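Local coordinates for protein reducing end xylose-releasing exo-oligoxylanase (Bacillus halodurans, PDB 1WU4) that hydrolyses xylooligosaccharides of three or more units, releasing xylose from the reducing end with inversion of anomeric configuration, at residues 30-35 and 368-373. The protein carries 1 engineered substitution. Numbering follows the deposited sequence.
With NI (nickel (II) ion), chain B.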
ATOM      1  N   GLU A  30       2.639  22.972  -4.618  1.00 10.54           N
ATOM      2  CA  GLU A  30       3.202  23.379  -3.338  1.00 10.34           C
ATOM      3  C   GLU A  30       2.850  22.406  -2.214  1.00 11.75           C
ATOM      4  O   GLU A  30       3.701  22.044  -1.402  1.00 11.43           O
ATOM      5  CB  GLU A  30       2.703  24.784  -2.992  1.00 10.88           C
ATOM      6  CG  GLU A  30       3.102  25.288  -1.619  1.00 11.88           C
ATOM      7  CD  GLU A  30       2.609  26.700  -1.361  1.00 11.94           C
ATOM      8  OE1 GLU A  30       1.531  27.056  -1.884  1.00 11.67           O
ATOM      9  OE2 GLU A  30       3.292  27.442  -0.628  1.00 14.23           O
ATOM     10  N   ARG A  31       1.592  21.980  -2.178  1.00 10.26           N
ATOM     11  CA  ARG A  31       1.118  21.073  -1.145  1.00 10.17           C
ATOM     12  C   ARG A  31       1.775  19.696  -1.231  1.00 11.06           C
ATOM     13  O   ARG A  31       2.135  19.110  -0.210  1.00 11.52           O
ATOM     14  CB  ARG A  31      -0.405  20.954  -1.237  1.00  9.34           C
ATOM     15  CG  ARG A  31      -1.054  20.172  -0.114  1.00 12.97           C
ATOM     16  CD  ARG A  31      -0.758  20.759   1.263  1.00 12.69           C
ATOM     17  NE  ARG A  31      -1.505  20.028   2.278  1.00 14.74           N
ATOM     18  CZ  ARG A  31      -2.797  20.210   2.531  1.00 12.07           C
ATOM     19  NH1 ARG A  31      -3.491  21.123   1.859  1.00 12.58           N
ATOM     20  NH2 ARG A  31      -3.409  19.443   3.421  1.00 14.90           N
ATOM     21  N   VAL A  32       1.928  19.181  -2.447  1.00 10.39           N
ATOM     22  CA  VAL A  32       2.559  17.879  -2.631  1.00 10.39           C
ATOM     23  C   VAL A  32       4.013  17.948  -2.165  1.00 11.65           C
ATOM     24  O   VAL A  32       4.476  17.085  -1.418  1.00 11.23           O
ATOM     25  CB  VAL A  32       2.521  17.438  -4.111  1.00 10.93           C
ATOM     26  CG1 VAL A  32       3.316  16.150  -4.293  1.00 15.74           C
ATOM     27  CG2 VAL A  32       1.078  17.223  -4.552  1.00 12.96           C
ATOM     28  N   LYS A  33       4.730  18.980  -2.599  1.00 11.40           N
ATOM     29  CA  LYS A  33       6.126  19.139  -2.210  1.00 10.10           C
ATOM     30  C   LYS A  33       6.260  19.301  -0.700  1.00 11.87           C
ATOM     31  O   LYS A  33       7.132  18.691  -0.080  1.00 12.16           O
ATOM     32  CB  LYS A  33       6.746  20.349  -2.918  1.00 11.33           C
ATOM     33  CG  LYS A  33       8.208  20.590  -2.555  1.00 15.11           C
ATOM     34  CD  LYS A  33       8.814  21.701  -3.402  1.00 22.88           C
ATOM     35  CE  LYS A  33      10.257  21.979  -3.004  1.00 25.19           C
ATOM     36  NZ  LYS A  33      10.359  22.490  -1.609  1.00 31.16           N
ATOM     37  N   ASP A  34       5.397  20.121  -0.105  1.00 11.03           N
ATOM     38  CA  ASP A  34       5.450  20.340   1.335  1.00 11.21           C
ATOM     39  C   ASP A  34       5.214  19.045   2.108  1.00 10.94           C
ATOM     40  O   ASP A  34       5.870  18.790   3.117  1.00 11.59           O
ATOM     41  CB  ASP A  34       4.429  21.400   1.761  1.00 13.69           C
ATOM     42  CG  ASP A  34       4.800  22.796   1.285  1.00 20.02           C
ATOM     43  OD1 ASP A  34       5.900  22.964   0.715  1.00 24.63           O
ATOM     44  OD2 ASP A  34       3.993  23.728   1.487  1.00 25.47           O
ATOM     45  N   THR A  35       4.279  18.228   1.634  1.00 10.21           N
ATOM     46  CA  THR A  35       3.992  16.959   2.294  1.00 10.51           C
ATOM     47  C   THR A  35       5.238  16.078   2.254  1.00 11.68           C
ATOM     48  O   THR A  35       5.637  15.503   3.267  1.00 11.50           O
ATOM     49  CB  THR A  35       2.822  16.230   1.609  1.00 10.27           C
ATOM     50  OG1 THR A  35       1.660  17.071   1.634  1.00 12.77           O
ATOM     51  CG2 THR A  35       2.508  14.932   2.332  1.00 10.26           C
ATOM     52  N   ALA A 368      -1.954   9.437  -0.825  1.00  8.57           N
ATOM     53  CA  ALA A 368      -3.164  10.113  -1.286  1.00  7.70           C
ATOM     54  C   ALA A 368      -2.832  11.442  -1.967  1.00  8.98           C
ATOM     55  O   ALA A 368      -3.473  11.819  -2.950  1.00  8.74           O
ATOM     56  CB  ALA A 368      -4.108  10.339  -0.119  1.00  8.78           C
ATOM     57  N   MET A 369      -1.829  12.148  -1.453  1.00  8.51           N
ATOM     58  CA  MET A 369      -1.432  13.422  -2.043  1.00  8.56           C
ATOM     59  C   MET A 369      -0.877  13.172  -3.443  1.00  9.22           C
ATOM     60  O   MET A 369      -1.145  13.932  -4.374  1.00 10.25           O
ATOM     61  CB  MET A 369      -0.368  14.107  -1.182  1.00 11.34           C
ATOM     62  CG  MET A 369      -0.302  15.614  -1.375  1.00 24.05           C
ATOM     63  SD  MET A 369      -1.837  16.440  -0.867  1.00 14.00           S
ATOM     64  CE  MET A 369      -1.438  16.905   0.797  1.00 26.32           C
ATOM     65  N   LEU A 370      -0.103  12.103  -3.595  1.00  8.24           N
ATOM     66  CA  LEU A 370       0.462  11.772  -4.895  1.00  7.72           C
ATOM     67  C   LEU A 370      -0.635  11.335  -5.865  1.00  8.55           C
ATOM     68  O   LEU A 370      -0.709  11.828  -6.987  1.00 10.21           O
ATOM     69  CB  LEU A 370       1.502  10.655  -4.763  1.00 10.70           C
ATOM     70  CG  LEU A 370       2.804  11.005  -4.034  1.00 10.44           C
ATOM     71  CD1 LEU A 370       3.640   9.749  -3.853  1.00 12.55           C
ATOM     72  CD2 LEU A 370       3.577  12.054  -4.825  1.00 13.24           C
ATOM     73  N   ALA A 371      -1.494  10.418  -5.429  1.00  8.92           N
ATOM     74  CA  ALA A 371      -2.557   9.918  -6.295  1.00  8.03           C
ATOM     75  C   ALA A 371      -3.580  10.975  -6.707  1.00  9.06           C
ATOM     76  O   ALA A 371      -3.951  11.066  -7.881  1.00 10.14           O
ATOM     77  CB  ALA A 371      -3.264   8.739  -5.626  1.00 10.25           C
ATOM     78  N   LEU A 372      -4.037  11.776  -5.752  1.00  8.57           N
ATOM     79  CA  LEU A 372      -5.035  12.792  -6.062  1.00  8.67           C
ATOM     80  C   LEU A 372      -4.514  13.941  -6.917  1.00  9.35           C
ATOM     81  O   LEU A 372      -5.301  14.682  -7.502  1.00 11.60           O
ATOM     82  CB  LEU A 372      -5.652  13.329  -4.771  1.00  9.93           C
ATOM     83  CG  LEU A 372      -6.543  12.320  -4.037  1.00  7.96           C
ATOM     84  CD1 LEU A 372      -6.832  12.813  -2.632  1.00 10.98           C
ATOM     85  CD2 LEU A 372      -7.841  12.108  -4.813  1.00  8.87           C
ATOM     86  N   SER A 373      -3.194  14.090  -6.991  1.00  8.81           N
ATOM     87  CA  SER A 373      -2.592  15.154  -7.792  1.00  8.62           C
ATOM     88  C   SER A 373      -2.104  14.634  -9.146  1.00  9.26           C
ATOM     89  O   SER A 373      -1.551  15.392  -9.942  1.00 11.23           O
ATOM     90  CB  SER A 373      -1.423  15.796  -7.037  1.00  9.38           C
ATOM     91  OG  SER A 373      -0.361  14.875  -6.852  1.00 10.46           O
TER
HETATM   92 NI    NI B1400       0.731  28.800  -1.923  1.00 10.20          NI
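Where V32 meets M369, their CA atoms 6.0 Å apart, the helical segments 30-35 and 368-372 run nearly antiparallel, at 154° between their N-to-C directions, with axes 9.9 Å apart at closest approach. M369 does most of the work. Its CB points toward the other helix, and with CG anti to the backbone N (chi1 -157°), CG packs on V32 CG2 at 3.8 Å. Bends at chi2 (63°) and chi3 then swing SD and CE round, bringing the terminal methyl between R31 and T35. There M369 CE sits 3.4 Å from R31 CG, the two side chains crossing at about a right angle, and 3.2 Å from T35 OG1. That hydroxyl is already committed: T35 OG1 donates to R31 O at 2.8 Å, while T35 N reaches the same oxygen from the opposite face of its carbonyl plane. V32 splits its two methyls, CG2 lying 3.6 Å from S373 OG and CG1 touching L370 CD2 at 4.1 Å, so one valine touches both L370 and S373. Beyond the methionine methyl, the R31 guanidinium bonds through NH2 to W348 O and Y365 OH and makes a cation-pi contact with W348. With an alanine at R31, one flank of the M369 methyl would probably lose its cover, and W348 and Y365 their guanidinium partner. E30, next to R31 but not part of the contact, binds nickel through OE1 together with E27. The contact thus joins helix 25-40, probably the first of the twelve barrel helices, to 358-372, the last, consistent with closing the (alpha/alpha)6 ring, away from the probable catalytic acid and base; F18 of helix 17-20 and F347 of helix 340-348 also pack on M369.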